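Local coordinates for BH1974 protein (Bacillus halodurans, PDB 3ON5), which probably assists the maturation of xanthine dehydrogenase-type molybdenum enzymes, as a member of the XdhC and CoxI family carrying a Rossmann domain, at residues H194-P198 / S348-S352; Y224-W230 / D244-F250. All coordinates share one frame; numbering follows the deposited sequence.

Contact 1 (H194-P198 / S348-S352); sequences HIYSP and SSPFS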
# COMPACT_ATOMS: atom_id res chain seq x y z
N HIS A 194 -22.53 27.76 11.65
CA HIS A 194 -21.52 26.90 12.23
C HIS A 194 -20.46 27.74 12.91
O HIS A 194 -20.01 28.73 12.34
CB HIS A 194 -20.90 26.02 11.14
CG HIS A 194 -19.84 25.10 11.66
ND1 HIS A 194 -20.15 23.83 12.12
CD2 HIS A 194 -18.52 25.31 11.79
CE1 HIS A 194 -19.00 23.31 12.51
NE2 HIS A 194 -17.99 24.16 12.33
N ILE A 195 -20.04 27.33 14.10
CA ILE A 195 -19.01 28.05 14.83
C ILE A 195 -17.71 27.31 14.71
O ILE A 195 -17.61 26.13 15.07
CB ILE A 195 -19.37 28.30 16.32
CG1 ILE A 195 -20.75 28.99 16.44
CG2 ILE A 195 -18.26 29.09 17.03
CD1 ILE A 195 -21.27 29.18 17.81
N TYR A 196 -16.71 28.03 14.22
CA TYR A 196 -15.37 27.52 14.11
C TYR A 196 -14.67 27.87 15.38
O TYR A 196 -14.50 29.05 15.64
CB TYR A 196 -14.66 28.09 12.89
CG TYR A 196 -15.17 27.56 11.57
CD1 TYR A 196 -14.67 26.36 11.03
CD2 TYR A 196 -16.08 28.29 10.81
CE1 TYR A 196 -15.10 25.90 9.78
CE2 TYR A 196 -16.52 27.83 9.56
CZ TYR A 196 -16.03 26.63 9.05
OH TYR A 196 -16.45 26.21 7.82
N SER A 197 -14.39 26.88 16.25
CA SER A 197 -13.70 27.26 17.50
C SER A 197 -12.31 26.64 17.60
O SER A 197 -12.05 25.63 16.95
CB SER A 197 -14.51 26.86 18.73
OG SER A 197 -15.52 27.80 19.02
N PRO A 198 -11.38 27.21 18.41
CA PRO A 198 -10.07 26.55 18.55
C PRO A 198 -10.18 25.27 19.40
O PRO A 198 -11.23 25.00 20.01
CB PRO A 198 -9.20 27.63 19.23
CG PRO A 198 -10.05 28.87 19.32
CD PRO A 198 -11.47 28.40 19.27
N SER A 348 -23.80 27.27 25.39
CA SER A 348 -22.59 27.78 26.04
C SER A 348 -21.56 28.20 24.94
O SER A 348 -20.34 28.11 25.16
CB SER A 348 -22.01 26.73 26.99
N SER A 349 -22.07 28.67 23.77
CA SER A 349 -21.28 29.12 22.63
C SER A 349 -20.62 30.48 22.93
O SER A 349 -21.16 31.24 23.74
CB SER A 349 -22.13 29.21 21.36
OG SER A 349 -23.01 30.32 21.34
N PRO A 350 -19.46 30.82 22.30
CA PRO A 350 -18.84 32.14 22.58
C PRO A 350 -19.59 33.29 21.90
O PRO A 350 -19.30 34.44 22.21
CB PRO A 350 -17.41 32.02 22.04
CG PRO A 350 -17.31 30.66 21.40
CD PRO A 350 -18.68 30.07 21.30
N PHE A 351 -20.54 32.99 20.99
CA PHE A 351 -21.33 33.97 20.25
C PHE A 351 -22.79 33.98 20.76
O PHE A 351 -23.71 34.39 20.04
CB PHE A 351 -21.28 33.68 18.73
CG PHE A 351 -19.90 33.80 18.13
CD1 PHE A 351 -19.41 35.03 17.72
CD2 PHE A 351 -19.08 32.69 18.00
CE1 PHE A 351 -18.13 35.15 17.19
CE2 PHE A 351 -17.80 32.81 17.46
CZ PHE A 351 -17.33 34.04 17.06
N SER A 352 -22.99 33.56 22.02
CA SER A 352 -24.29 33.53 22.68
C SER A 352 -24.72 34.94 23.03
O SER A 352 -25.91 35.26 22.91
CB SER A 352 -24.23 32.67 23.94
OG SER A 352 -23.18 33.11 24.80
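With chi1 at -54° and chi2 at 175°, Ile195 spreads its two branches toward Ser349 and Phe351: the CG1 arm is extended to its end at CD1, while CG2, set anti to the backbone N, drops toward the phenyl ring. Phe351 reaches back with CG beside its own backbone N (chi1 -63°), which lays the ring alongside Ile195, the two side chains running antiparallel. The motif is a type I beta turn, Ser349 to Ser352, laid against strand 191-196, an outermost strand of the four-stranded antiparallel sheet of the central domain. The turn rests on a weak Ser352 N to Ser349 O bond of 3.4 Å and a shorter one from Ser352 OG to the same Ser349 O, 2.9 Å. The contact is mainly apolar, and no polar pair links the segments; Ser197 OG lies beside Pro350 CG at 4.1 Å. Ile195 CG2 sits 3.8 Å from Phe351 CE2, near the ring plane, and therefore meets an edge. Phe351 is buried, and its ring also touches Lys141 and Ser142. Ser142 also hydrogen-bonds Ser197 OG, and Pro350 touches it too, so both segments touch the same loop at Ser142. The Ile195 CD1 methyl ends 3.7 Å from Ser349 CB.

Contact 2 (Y224-W230 / D244-F250); sequences YTVVTDW and DEIIVDF
Tyr224 and Asp244 meet face-on at the start of this parallel strand pair of the Rossmann domain. Asp244 CB makes a CH-pi contact over one ring face, 3.6 Å from the Tyr224 centroid and 20° off the ring normal; the carboxylate stacks on the same ring, the planes 17° apart. With CG anti to the backbone N (chi1 -176°), the Tyr224 ring extends to Glu245, whose OE2 accepts from Tyr224 OH at 2.7 Å, on the anti side of that carboxylate. Asp244 OD2 is gripped twice by one residue: Thr225 N donates at 2.8 Å and Thr225 OG1 at 3.2 Å, from opposite faces of the carboxylate plane. Thr225 O is likewise doubly used, accepting from the backbone N of both Asp244 and Glu245. Beyond it the parallel pattern alternates: Val227 N to Glu245 O, a nearly straight bond at 174°; Ile247 N to Val227 O; and Asp249 N to Asp229 O. Asp229 N to Ile247 O is weak, at 3.5 Å, but that carbonyl also receives Thr228 OG1 at 2.9 Å. A water donates both to Thr228 OG1 and to Asp249 O, bridging the two segments. The Asp229 carboxylate is engaged by Arg231 and the backbone N of Ala207, that of Asp249 by Lys257. At the far end Trp230 CB makes a CH-pi contact over the Phe250 ring, 4.0 Å from its centroid. Strand 245-248 is the outermost of the parallel sheet, and strand 223-229 joins it to strand 200-205; Val226, Thr228 and Ile247 face Phe254 of helix 251-257, while Thr225 and Val227 pack on helix 211-221.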
# COMPACT_ATOMS: atom_id res chain seq x y z
N TYR A 224 -5.95 20.17 22.64
CA TYR A 224 -4.66 20.85 22.70
C TYR A 224 -4.04 20.39 24.01
O TYR A 224 -4.65 20.59 25.06
CB TYR A 224 -4.80 22.37 22.57
CG TYR A 224 -3.48 23.11 22.52
CD1 TYR A 224 -2.86 23.37 21.30
CD2 TYR A 224 -2.87 23.58 23.68
CE1 TYR A 224 -1.67 24.10 21.24
CE2 TYR A 224 -1.67 24.28 23.64
CZ TYR A 224 -1.08 24.54 22.41
OH TYR A 224 0.09 25.24 22.35
N THR A 225 -2.93 19.65 23.96
CA THR A 225 -2.36 19.07 25.17
C THR A 225 -1.09 19.82 25.62
O THR A 225 -0.18 20.07 24.82
CB THR A 225 -2.05 17.58 24.98
OG1 THR A 225 -1.27 17.42 23.80
CG2 THR A 225 -3.32 16.72 24.87
N VAL A 226 -1.09 20.16 26.92
CA VAL A 226 0.02 20.79 27.64
C VAL A 226 0.42 19.82 28.75
O VAL A 226 -0.40 19.45 29.59
CB VAL A 226 -0.27 22.24 28.18
CG1 VAL A 226 0.87 22.77 29.04
CG2 VAL A 226 -0.57 23.21 27.03
N VAL A 227 1.68 19.38 28.73
CA VAL A 227 2.29 18.51 29.73
C VAL A 227 3.27 19.32 30.51
O VAL A 227 4.14 19.97 29.91
CB VAL A 227 2.96 17.25 29.13
CG1 VAL A 227 3.60 16.39 30.23
CG2 VAL A 227 1.99 16.44 28.30
N THR A 228 3.16 19.30 31.85
CA THR A 228 4.10 20.00 32.72
C THR A 228 4.49 19.07 33.89
O THR A 228 3.67 18.31 34.42
CB THR A 228 3.57 21.35 33.18
OG1 THR A 228 4.53 21.98 34.05
CG2 THR A 228 2.19 21.27 33.84
N ASP A 229 5.79 19.10 34.21
CA ASP A 229 6.45 18.35 35.28
C ASP A 229 7.77 19.07 35.60
O ASP A 229 8.26 19.86 34.79
CB ASP A 229 6.64 16.89 34.88
CG ASP A 229 7.01 15.93 36.01
OD1 ASP A 229 8.16 15.97 36.46
OD2 ASP A 229 6.17 15.08 36.35
N TRP A 230 8.31 18.84 36.80
CA TRP A 230 9.52 19.49 37.30
C TRP A 230 10.77 18.62 37.04
O TRP A 230 11.88 19.07 37.33
CB TRP A 230 9.35 19.75 38.80
CG TRP A 230 9.18 18.52 39.63
CD1 TRP A 230 10.14 17.91 40.38
CD2 TRP A 230 7.98 17.76 39.82
NE1 TRP A 230 9.62 16.81 41.01
CE2 TRP A 230 8.29 16.69 40.69
CE3 TRP A 230 6.65 17.88 39.36
CZ2 TRP A 230 7.35 15.74 41.08
CZ3 TRP A 230 5.72 16.93 39.74
CH2 TRP A 230 6.07 15.88 40.59
N ASP A 244 1.35 19.27 22.46
CA ASP A 244 1.51 20.57 21.82
C ASP A 244 2.56 21.39 22.58
O ASP A 244 3.38 22.07 21.96
CB ASP A 244 0.17 21.28 21.77
CG ASP A 244 -0.84 20.52 20.95
OD1 ASP A 244 -0.84 20.69 19.71
OD2 ASP A 244 -1.58 19.67 21.53
N GLU A 245 2.58 21.28 23.91
CA GLU A 245 3.55 21.95 24.78
C GLU A 245 4.00 21.01 25.87
O GLU A 245 3.18 20.30 26.45
CB GLU A 245 2.99 23.24 25.41
CG GLU A 245 2.66 24.36 24.45
CD GLU A 245 2.14 25.62 25.12
OE1 GLU A 245 2.88 26.19 25.96
OE2 GLU A 245 1.02 26.06 24.77
N ILE A 246 5.30 21.02 26.15
CA ILE A 246 5.93 20.30 27.26
C ILE A 246 6.66 21.39 28.05
O ILE A 246 7.62 21.96 27.52
CB ILE A 246 6.83 19.10 26.82
CG1 ILE A 246 6.17 18.16 25.79
CG2 ILE A 246 7.36 18.33 28.05
CD1 ILE A 246 7.12 17.15 25.16
N ILE A 247 6.18 21.76 29.25
CA ILE A 247 6.82 22.84 30.04
C ILE A 247 7.47 22.25 31.33
O ILE A 247 6.77 21.77 32.22
CB ILE A 247 5.78 23.94 30.35
CG1 ILE A 247 5.26 24.54 29.02
CG2 ILE A 247 6.36 25.01 31.28
CD1 ILE A 247 3.91 25.26 29.06
N VAL A 248 8.82 22.29 31.40
CA VAL A 248 9.57 21.74 32.54
C VAL A 248 9.71 22.85 33.60
O VAL A 248 10.45 23.81 33.43
CB VAL A 248 10.95 21.13 32.16
CG1 VAL A 248 11.58 20.43 33.34
CG2 VAL A 248 10.81 20.14 31.02
N ASP A 249 8.98 22.71 34.71
CA ASP A 249 8.88 23.68 35.80
C ASP A 249 8.26 23.09 37.03
O ASP A 249 7.49 22.14 36.92
CB ASP A 249 7.97 24.87 35.34
CG ASP A 249 8.63 26.22 35.19
OD1 ASP A 249 9.50 26.56 36.03
OD2 ASP A 249 8.17 27.00 34.33
N PHE A 250 8.48 23.71 38.21
CA PHE A 250 7.77 23.30 39.42
C PHE A 250 6.33 23.79 39.31
O PHE A 250 6.13 24.89 38.78
CB PHE A 250 8.44 23.81 40.68
CG PHE A 250 9.65 23.02 41.07
CD1 PHE A 250 9.52 21.79 41.71
CD2 PHE A 250 10.92 23.52 40.87
CE1 PHE A 250 10.64 21.05 42.06
CE2 PHE A 250 12.04 22.81 41.29
CZ PHE A 250 11.89 21.55 41.83
O HOH W 1 4.65 21.54 36.71

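In the fold
The two contacts belong to different sheets, their centres 27 Å apart and nearest atoms about 7 Å apart without touching. Contact 1 is a surface contact at an edge of the antiparallel central-domain sheet, burying 163 Å², where side chains meet without any paired polar groups between the segments. Contact 2, partly buried and burying 678 Å², joins two strands of the parallel Rossmann sheet through parallel backbone bonds, one of them weak, alongside side-chain bonds to two carboxylates and a bridging water. Along the chain contact 2 is nested within the loop closed by contact 1: the polypeptide leaves strand 191-196, builds the Rossmann domain, and returns beyond helix 326-343 to that strand's neighbourhood.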